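Local coordinates for protein vibralactone Cyclase (Boreostereum vibrans, PDB 6KD0) that probably catalyses, as an alpha/beta-hydrolase-fold enzyme, the cyclization that forms the fused bicyclic beta-lactone of vibralactone, at residues L11-F25 against P307-K321. Numbering follows the deposited sequence.
Sequences LSTAHPEFAPVWAAF and PGVPHAFHMLFRSMK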
ATOM      1  N   LEU A  11      -2.825  18.897 -11.668  1.00 32.12           N
ATOM      2  CA  LEU A  11      -2.849  17.549 -11.107  1.00 31.97           C
ATOM      3  C   LEU A  11      -4.211  16.886 -11.278  1.00 27.08           C
ATOM      4  O   LEU A  11      -4.277  15.673 -11.498  1.00 28.42           O
ATOM      5  CB  LEU A  11      -2.445  17.595  -9.632  1.00 25.32           C
ATOM      6  CG  LEU A  11      -0.943  17.787  -9.407  1.00 31.07           C
ATOM      7  CD1 LEU A  11      -0.513  17.413  -8.011  1.00 36.06           C
ATOM      8  CD2 LEU A  11      -0.135  16.975 -10.401  1.00 36.00           C
ATOM      9  N   SER A  12      -5.300  17.655 -11.220  1.00 23.78           N
ATOM     10  CA  SER A  12      -6.649  17.105 -11.268  1.00 26.52           C
ATOM     11  C   SER A  12      -7.383  17.388 -12.578  1.00 31.55           C
ATOM     12  O   SER A  12      -8.610  17.241 -12.644  1.00 27.42           O
ATOM     13  CB  SER A  12      -7.468  17.613 -10.085  1.00 29.76           C
ATOM     14  OG  SER A  12      -7.341  19.006  -9.945  1.00 38.80           O
ATOM     15  N   THR A  13      -6.668  17.761 -13.634  1.00 28.15           N
ATOM     16  CA  THR A  13      -7.262  17.807 -14.964  1.00 29.36           C
ATOM     17  C   THR A  13      -7.019  16.461 -15.640  1.00 30.89           C
ATOM     18  O   THR A  13      -5.888  15.962 -15.646  1.00 28.87           O
ATOM     19  CB  THR A  13      -6.658  18.949 -15.782  1.00 34.42           C
ATOM     20  OG1 THR A  13      -5.247  18.756 -15.856  1.00 37.89           O
ATOM     21  CG2 THR A  13      -6.904  20.290 -15.107  1.00 28.30           C
ATOM     22  N   ALA A  14      -8.073  15.883 -16.216  1.00 28.50           N
ATOM     23  CA  ALA A  14      -7.998  14.509 -16.700  1.00 29.19           C
ATOM     24  C   ALA A  14      -6.839  14.320 -17.677  1.00 30.26           C
ATOM     25  O   ALA A  14      -6.687  15.075 -18.641  1.00 28.61           O
ATOM     26  CB  ALA A  14      -9.319  14.115 -17.354  1.00 29.77           C
ATOM     27  N   HIS A  15      -5.999  13.330 -17.390  1.00 24.81           N
ATOM     28  CA  HIS A  15      -4.961  12.912 -18.323  1.00 28.48           C
ATOM     29  C   HIS A  15      -5.607  12.543 -19.657  1.00 29.45           C
ATOM     30  O   HIS A  15      -6.629  11.837 -19.667  1.00 25.44           O
ATOM     31  CB  HIS A  15      -4.199  11.706 -17.756  1.00 28.24           C
ATOM     32  CG  HIS A  15      -2.930  11.381 -18.485  1.00 29.14           C
ATOM     33  ND1 HIS A  15      -2.911  10.819 -19.747  1.00 29.73           N
ATOM     34  CD2 HIS A  15      -1.633  11.520 -18.115  1.00 29.06           C
ATOM     35  CE1 HIS A  15      -1.658  10.645 -20.130  1.00 28.85           C
ATOM     36  NE2 HIS A  15      -0.863  11.055 -19.156  1.00 33.08           N
ATOM     37  N   PRO A  16      -5.047  12.984 -20.794  1.00 29.15           N
ATOM     38  CA  PRO A  16      -5.672  12.683 -22.095  1.00 28.24           C
ATOM     39  C   PRO A  16      -5.891  11.209 -22.344  1.00 29.16           C
ATOM     40  O   PRO A  16      -6.830  10.852 -23.061  1.00 30.34           O
ATOM     41  CB  PRO A  16      -4.668  13.262 -23.105  1.00 32.22           C
ATOM     42  CG  PRO A  16      -3.943  14.302 -22.360  1.00 32.81           C
ATOM     43  CD  PRO A  16      -3.820  13.786 -20.957  1.00 31.73           C
ATOM     44  N   GLU A  17      -5.038  10.336 -21.799  1.00 29.33           N
ATOM     45  CA  GLU A  17      -5.237   8.907 -21.987  1.00 30.22           C
ATOM     46  C   GLU A  17      -6.312   8.367 -21.062  1.00 28.89           C
ATOM     47  O   GLU A  17      -6.894   7.312 -21.349  1.00 29.34           O
ATOM     48  CB  GLU A  17      -3.925   8.146 -21.783  1.00 32.06           C
ATOM     49  CG  GLU A  17      -2.928   8.362 -22.913  1.00 37.81           C
ATOM     50  CD  GLU A  17      -1.516   7.909 -22.579  1.00 45.66           C
ATOM     51  OE1 GLU A  17      -1.354   6.896 -21.855  1.00 34.59           O
ATOM     52  OE2 GLU A  17      -0.567   8.576 -23.047  1.00 54.05           O
ATOM     53  N   PHE A  18      -6.609   9.073 -19.969  1.00 28.12           N
ATOM     54  CA  PHE A  18      -7.590   8.569 -19.019  1.00 25.81           C
ATOM     55  C   PHE A  18      -9.026   8.971 -19.339  1.00 26.61           C
ATOM     56  O   PHE A  18      -9.947   8.186 -19.094  1.00 27.00           O
ATOM     57  CB  PHE A  18      -7.264   9.039 -17.599  1.00 25.27           C
ATOM     58  CG  PHE A  18      -8.225   8.512 -16.578  1.00 24.52           C
ATOM     59  CD1 PHE A  18      -8.262   7.157 -16.285  1.00 27.27           C
ATOM     60  CD2 PHE A  18      -9.105   9.357 -15.933  1.00 26.31           C
ATOM     61  CE1 PHE A  18      -9.152   6.659 -15.355  1.00 24.26           C
ATOM     62  CE2 PHE A  18      -9.995   8.863 -15.007  1.00 26.94           C
ATOM     63  CZ  PHE A  18     -10.013   7.506 -14.719  1.00 23.76           C
ATOM     64  N   ALA A  19      -9.250  10.186 -19.845  1.00 27.11           N
ATOM     65  CA  ALA A  19     -10.615  10.650 -20.107  1.00 29.35           C
ATOM     66  C   ALA A  19     -11.434   9.679 -20.957  1.00 27.11           C
ATOM     67  O   ALA A  19     -12.571   9.363 -20.564  1.00 24.88           O
ATOM     68  CB  ALA A  19     -10.567  12.047 -20.751  1.00 24.55           C
ATOM     69  N   PRO A  20     -10.943   9.156 -22.093  1.00 25.16           N
ATOM     70  CA  PRO A  20     -11.793   8.222 -22.860  1.00 26.02           C
ATOM     71  C   PRO A  20     -12.054   6.914 -22.131  1.00 25.25           C
ATOM     72  O   PRO A  20     -13.183   6.388 -22.165  1.00 26.90           O
ATOM     73  CB  PRO A  20     -11.016   8.001 -24.170  1.00 30.66           C
ATOM     74  CG  PRO A  20      -9.670   8.569 -23.985  1.00 30.89           C
ATOM     75  CD  PRO A  20      -9.652   9.422 -22.755  1.00 28.64           C
ATOM     76  N   VAL A  21     -11.033   6.388 -21.447  1.00 24.40           N
ATOM     77  CA  VAL A  21     -11.201   5.159 -20.673  1.00 21.74           C
ATOM     78  C   VAL A  21     -12.245   5.358 -19.589  1.00 24.02           C
ATOM     79  O   VAL A  21     -13.091   4.489 -19.345  1.00 24.00           O
ATOM     80  CB  VAL A  21      -9.858   4.714 -20.067  1.00 24.34           C
ATOM     81  CG1 VAL A  21     -10.073   3.566 -19.101  1.00 28.83           C
ATOM     82  CG2 VAL A  21      -8.894   4.319 -21.171  1.00 28.52           C
ATOM     83  N   TRP A  22     -12.185   6.501 -18.904  1.00 23.87           N
ATOM     84  CA  TRP A  22     -13.178   6.801 -17.872  1.00 24.71           C
ATOM     85  C   TRP A  22     -14.570   6.929 -18.474  1.00 26.26           C
ATOM     86  O   TRP A  22     -15.558   6.482 -17.876  1.00 27.71           O
ATOM     87  CB  TRP A  22     -12.787   8.085 -17.133  1.00 28.15           C
ATOM     88  CG  TRP A  22     -13.725   8.424 -16.006  1.00 28.91           C
ATOM     89  CD1 TRP A  22     -14.497   9.547 -15.886  1.00 32.79           C
ATOM     90  CD2 TRP A  22     -14.006   7.618 -14.860  1.00 26.78           C
ATOM     91  NE1 TRP A  22     -15.232   9.493 -14.726  1.00 29.63           N
ATOM     92  CE2 TRP A  22     -14.953   8.317 -14.080  1.00 30.55           C
ATOM     93  CE3 TRP A  22     -13.546   6.376 -14.411  1.00 27.74           C
ATOM     94  CZ2 TRP A  22     -15.435   7.823 -12.880  1.00 27.55           C
ATOM     95  CZ3 TRP A  22     -14.037   5.885 -13.210  1.00 33.12           C
ATOM     96  CH2 TRP A  22     -14.973   6.605 -12.463  1.00 28.67           C
ATOM     97  N   ALA A  23     -14.665   7.534 -19.663  1.00 28.16           N
ATOM     98  CA  ALA A  23     -15.962   7.684 -20.312  1.00 29.55           C
ATOM     99  C   ALA A  23     -16.602   6.332 -20.599  1.00 33.68           C
ATOM    100  O   ALA A  23     -17.835   6.221 -20.604  1.00 27.06           O
ATOM    101  CB  ALA A  23     -15.819   8.506 -21.594  1.00 29.49           C
ATOM    102  N   ALA A  24     -15.803   5.288 -20.826  1.00 28.24           N
ATOM    103  CA  ALA A  24     -16.411   3.975 -21.064  1.00 29.07           C
ATOM    104  C   ALA A  24     -16.593   3.116 -19.809  1.00 30.30           C
ATOM    105  O   ALA A  24     -17.189   2.034 -19.903  1.00 29.80           O
ATOM    106  CB  ALA A  24     -15.595   3.177 -22.081  1.00 23.91           C
ATOM    107  N   PHE A  25     -16.112   3.549 -18.651  1.00 30.97           N
ATOM    108  CA  PHE A  25     -16.222   2.740 -17.432  1.00 31.93           C
ATOM    109  C   PHE A  25     -17.678   2.631 -17.001  1.00 32.42           C
ATOM    110  O   PHE A  25     -18.353   3.657 -16.881  1.00 30.36           O
ATOM    111  CB  PHE A  25     -15.388   3.370 -16.321  1.00 27.75           C
ATOM    112  CG  PHE A  25     -15.404   2.604 -15.019  1.00 36.29           C
ATOM    113  CD1 PHE A  25     -14.899   1.316 -14.942  1.00 32.77           C
ATOM    114  CD2 PHE A  25     -15.899   3.193 -13.863  1.00 35.61           C
ATOM    115  CE1 PHE A  25     -14.895   0.623 -13.733  1.00 33.98           C
ATOM    116  CE2 PHE A  25     -15.899   2.508 -12.651  1.00 37.81           C
ATOM    117  CZ  PHE A  25     -15.394   1.222 -12.590  1.00 37.26           C
ATOM    118  N   PRO A 307       0.038  12.825 -12.568  1.00 25.02           N
ATOM    119  CA  PRO A 307      -1.019  13.835 -12.689  1.00 24.66           C
ATOM    120  C   PRO A 307      -2.187  13.340 -13.528  1.00 22.50           C
ATOM    121  O   PRO A 307      -2.040  12.494 -14.413  1.00 25.71           O
ATOM    122  CB  PRO A 307      -0.320  15.026 -13.362  1.00 29.63           C
ATOM    123  CG  PRO A 307       0.990  14.540 -13.848  1.00 25.60           C
ATOM    124  CD  PRO A 307       1.309  13.234 -13.191  1.00 23.03           C
ATOM    125  N   GLY A 308      -3.364  13.876 -13.222  1.00 24.15           N
ATOM    126  CA  GLY A 308      -4.550  13.648 -14.028  1.00 25.13           C
ATOM    127  C   GLY A 308      -5.143  12.256 -13.970  1.00 24.01           C
ATOM    128  O   GLY A 308      -5.996  11.929 -14.808  1.00 22.14           O
ATOM    129  N   VAL A 309      -4.723  11.419 -13.027  1.00 21.81           N
ATOM    130  CA  VAL A 309      -5.358  10.108 -12.880  1.00 21.67           C
ATOM    131  C   VAL A 309      -5.813   9.900 -11.441  1.00 24.47           C
ATOM    132  O   VAL A 309      -5.211  10.448 -10.501  1.00 21.43           O
ATOM    133  CB  VAL A 309      -4.430   8.974 -13.340  1.00 20.37           C
ATOM    134  CG1 VAL A 309      -4.393   8.950 -14.861  1.00 23.67           C
ATOM    135  CG2 VAL A 309      -3.046   9.155 -12.779  1.00 23.48           C
ATOM    136  N   PRO A 310      -6.868   9.121 -11.233  1.00 20.46           N
ATOM    137  CA  PRO A 310      -7.453   8.981  -9.899  1.00 19.22           C
ATOM    138  C   PRO A 310      -6.780   7.901  -9.050  1.00 22.25           C
ATOM    139  O   PRO A 310      -5.952   7.105  -9.498  1.00 19.53           O
ATOM    140  CB  PRO A 310      -8.897   8.601 -10.216  1.00 21.46           C
ATOM    141  CG  PRO A 310      -8.770   7.777 -11.446  1.00 21.37           C
ATOM    142  CD  PRO A 310      -7.708   8.477 -12.261  1.00 19.45           C
ATOM    143  N   HIS A 311      -7.188   7.897  -7.788  1.00 21.50           N
ATOM    144  CA  HIS A 311      -6.814   6.896  -6.794  1.00 22.10           C
ATOM    145  C   HIS A 311      -7.023   5.478  -7.311  1.00 24.22           C
ATOM    146  O   HIS A 311      -8.140   5.095  -7.678  1.00 21.10           O
ATOM    147  CB  HIS A 311      -7.664   7.141  -5.550  1.00 19.78           C
ATOM    148  CG  HIS A 311      -7.193   6.435  -4.316  1.00 19.60           C
ATOM    149  ND1 HIS A 311      -6.313   7.009  -3.425  1.00 20.92           N
ATOM    150  CD2 HIS A 311      -7.542   5.241  -3.788  1.00 21.19           C
ATOM    151  CE1 HIS A 311      -6.128   6.191  -2.404  1.00 19.07           C
ATOM    152  NE2 HIS A 311      -6.861   5.110  -2.602  1.00 18.07           N
ATOM    153  N   ALA A 312      -5.940   4.704  -7.350  1.00 20.52           N
ATOM    154  CA  ALA A 312      -5.979   3.286  -7.708  1.00 24.70           C
ATOM    155  C   ALA A 312      -6.401   3.042  -9.147  1.00 24.04           C
ATOM    156  O   ALA A 312      -6.956   1.975  -9.447  1.00 22.62           O
ATOM    157  CB  ALA A 312      -6.914   2.495  -6.790  1.00 24.79           C
ATOM    158  N   PHE A 313      -6.172   4.016 -10.039  1.00 20.42           N
ATOM    159  CA  PHE A 313      -6.537   3.828 -11.441  1.00 20.43           C
ATOM    160  C   PHE A 313      -5.799   2.650 -12.058  1.00 21.19           C
ATOM    161  O   PHE A 313      -6.305   2.041 -13.005  1.00 20.94           O
ATOM    162  CB  PHE A 313      -6.248   5.091 -12.244  1.00 20.49           C
ATOM    163  CG  PHE A 313      -4.828   5.167 -12.728  1.00 21.41           C
ATOM    164  CD1 PHE A 313      -3.818   5.593 -11.878  1.00 22.82           C
ATOM    165  CD2 PHE A 313      -4.502   4.784 -14.020  1.00 23.09           C
ATOM    166  CE1 PHE A 313      -2.499   5.650 -12.322  1.00 22.98           C
ATOM    167  CE2 PHE A 313      -3.192   4.831 -14.460  1.00 24.33           C
ATOM    168  CZ  PHE A 313      -2.193   5.263 -13.610  1.00 23.09           C
ATOM    169  N   HIS A 314      -4.600   2.314 -11.551  1.00 20.78           N
ATOM    170  CA  HIS A 314      -3.852   1.208 -12.136  1.00 19.58           C
ATOM    171  C   HIS A 314      -4.407  -0.155 -11.751  1.00 18.51           C
ATOM    172  O   HIS A 314      -4.104  -1.136 -12.429  1.00 20.81           O
ATOM    173  CB  HIS A 314      -2.356   1.317 -11.788  1.00 22.54           C
ATOM    174  CG  HIS A 314      -1.964   0.732 -10.466  1.00 21.55           C
ATOM    175  ND1 HIS A 314      -2.326   1.295  -9.261  1.00 23.56           N
ATOM    176  CD2 HIS A 314      -1.185  -0.333 -10.163  1.00 21.69           C
ATOM    177  CE1 HIS A 314      -1.811   0.585  -8.275  1.00 21.89           C
ATOM    178  NE2 HIS A 314      -1.116  -0.409  -8.794  1.00 18.50           N
ATOM    179  N   MET A 315      -5.218  -0.246 -10.696  1.00 20.88           N
ATOM    180  CA  MET A 315      -5.855  -1.505 -10.323  1.00 20.19           C
ATOM    181  C   MET A 315      -7.149  -1.729 -11.075  1.00 20.20           C
ATOM    182  O   MET A 315      -7.550  -2.877 -11.300  1.00 22.03           O
ATOM    183  CB  MET A 315      -6.161  -1.536  -8.824  1.00 17.39           C
ATOM    184  CG  MET A 315      -4.933  -1.436  -7.932  1.00 22.60           C
ATOM    185  SD  MET A 315      -3.789  -2.816  -8.119  1.00 22.16           S
ATOM    186  CE  MET A 315      -4.758  -4.136  -7.384  1.00 28.04           C
ATOM    187  N   LEU A 316      -7.807  -0.654 -11.465  1.00 20.33           N
ATOM    188  CA  LEU A 316      -9.055  -0.763 -12.196  1.00 20.34           C
ATOM    189  C   LEU A 316      -8.875  -0.670 -13.702  1.00 21.45           C
ATOM    190  O   LEU A 316      -9.759  -1.117 -14.439  1.00 21.72           O
ATOM    191  CB  LEU A 316     -10.025   0.320 -11.726  1.00 22.24           C
ATOM    192  CG  LEU A 316     -10.853  -0.105 -10.509  1.00 26.49           C
ATOM    193  CD1 LEU A 316     -10.024  -0.081  -9.195  1.00 25.28           C
ATOM    194  CD2 LEU A 316     -12.090   0.739 -10.392  1.00 29.15           C
ATOM    195  N   PHE A 317      -7.759  -0.118 -14.180  1.00 20.84           N
ATOM    196  CA  PHE A 317      -7.560   0.086 -15.611  1.00 20.18           C
ATOM    197  C   PHE A 317      -6.162  -0.353 -16.020  1.00 21.07           C
ATOM    198  O   PHE A 317      -5.466   0.349 -16.746  1.00 23.23           O
ATOM    199  CB  PHE A 317      -7.800   1.549 -15.972  1.00 22.45           C
ATOM    200  CG  PHE A 317      -9.144   2.061 -15.541  1.00 20.24           C
ATOM    201  CD1 PHE A 317     -10.272   1.768 -16.280  1.00 24.57           C
ATOM    202  CD2 PHE A 317      -9.284   2.814 -14.383  1.00 23.63           C
ATOM    203  CE1 PHE A 317     -11.525   2.224 -15.889  1.00 25.56           C
ATOM    204  CE2 PHE A 317     -10.536   3.281 -13.980  1.00 20.84           C
ATOM    205  CZ  PHE A 317     -11.659   2.981 -14.733  1.00 24.79           C
ATOM    206  N   ARG A 318      -5.728  -1.531 -15.562  1.00 19.64           N
ATOM    207  CA  ARG A 318      -4.347  -1.949 -15.795  1.00 20.06           C
ATOM    208  C   ARG A 318      -4.000  -2.026 -17.280  1.00 22.39           C
ATOM    209  O   ARG A 318      -2.823  -1.908 -17.638  1.00 24.71           O
ATOM    210  CB  ARG A 318      -4.077  -3.302 -15.124  1.00 20.34           C
ATOM    211  CG  ARG A 318      -2.594  -3.737 -15.164  1.00 20.52           C
ATOM    212  CD  ARG A 318      -1.712  -2.737 -14.398  1.00 23.43           C
ATOM    213  NE  ARG A 318      -2.000  -2.873 -12.968  1.00 21.27           N
ATOM    214  CZ  ARG A 318      -1.394  -3.745 -12.166  1.00 22.09           C
ATOM    215  NH1 ARG A 318      -0.422  -4.525 -12.640  1.00 19.63           N
ATOM    216  NH2 ARG A 318      -1.752  -3.842 -10.886  1.00 20.24           N
ATOM    217  N   SER A 319      -4.990  -2.181 -18.159  1.00 23.50           N
ATOM    218  CA  SER A 319      -4.673  -2.298 -19.579  1.00 22.55           C
ATOM    219  C   SER A 319      -4.226  -0.966 -20.174  1.00 22.93           C
ATOM    220  O   SER A 319      -3.648  -0.954 -21.266  1.00 26.93           O
ATOM    221  CB  SER A 319      -5.869  -2.863 -20.346  1.00 29.71           C
ATOM    222  OG  SER A 319      -6.968  -1.971 -20.292  1.00 34.22           O
ATOM    223  N   MET A 320      -4.459   0.148 -19.481  1.00 21.24           N
ATOM    224  CA  MET A 320      -3.890   1.421 -19.902  1.00 22.81           C
ATOM    225  C   MET A 320      -2.375   1.316 -19.919  1.00 24.37           C
ATOM    226  O   MET A 320      -1.774   0.707 -19.028  1.00 22.54           O
ATOM    227  CB  MET A 320      -4.300   2.551 -18.954  1.00 21.56           C
ATOM    228  CG  MET A 320      -5.710   3.077 -19.100  1.00 26.82           C
ATOM    229  SD  MET A 320      -6.027   4.346 -17.857  1.00 28.37           S
ATOM    230  CE  MET A 320      -5.118   5.742 -18.513  1.00 26.13           C
ATOM    231  N   LYS A 321      -1.751   1.900 -20.947  1.00 25.66           N
ATOM    232  CA  LYS A 321      -0.292   1.977 -20.963  1.00 27.79           C
ATOM    233  C   LYS A 321       0.225   2.741 -19.748  1.00 24.92           C
ATOM    234  O   LYS A 321       1.250   2.370 -19.157  1.00 24.63           O
ATOM    235  CB  LYS A 321       0.188   2.629 -22.261  1.00 30.57           C
ATOM    236  CG  LYS A 321      -0.131   1.812 -23.506  1.00 38.55           C
ATOM    237  CD  LYS A 321      -0.272   2.688 -24.752  1.00 55.05           C
ATOM    238  CE  LYS A 321      -1.101   3.964 -24.522  1.00 59.21           C
ATOM    239  NZ  LYS A 321      -2.498   3.717 -24.076  1.00 63.67           N
TER
HETATM  240  O   HOH W   1      -2.486   4.964 -20.933  1.00 29.80           O
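Gly308 is held through both of its backbone polar atoms: its N donates to Leu11 O at 2.7 Å, and its O receives His15 N over 2.9 Å in a nearly straight bond (173° at the hydrogen). Glycine suits this corner, because its phi is positive and a CB here would probably collide with Thr13 O and His15 N. The His15 ring meets two groups at its edge, near its own plane, with ND1 accepting from Glu17 N at 3.0 Å, a cap on the turn entering helix 18-24, and CD2 lying near Pro307 O.

Phe18 carries the apolar half. Its CG stands anti to the backbone N (chi1 -178°), which places the ring between Pro310 and Trp22. Pro310 CD sits over one face, 3.7 Å from the ring centroid, in a CH-pi contact; Trp22 CB lies over the opposite face, toward its rim. The ring's edge meets Met320 SD, 3.9 Å from Phe18 CD1, and also points at the face of Phe317 in a T-shaped pair with planes at 80°. Phe317 in turn directs its own edge at Phe25 in an offset edge-to-face pair, CZ lying over the Phe25 face toward its rim, while Val21 CG1 approaches Phe317 CD1 at 3.4 Å. Replacing Phe18 with an alanine would probably open a gap between Pro310 and Trp22, take away the ring edge beside Met320 SD and strip Phe317 of one of its aromatic neighbours.

Farther out, Glu17 OE1 and Lys321 NZ stay 4.0 Å apart, too far for a salt bridge. Two backbone bonds and an aromatic cluster thus fasten the N-terminal segment to the chain on both sides of His311, whose bonds to Ser177 and Asp281 are consistent with a catalytic triad.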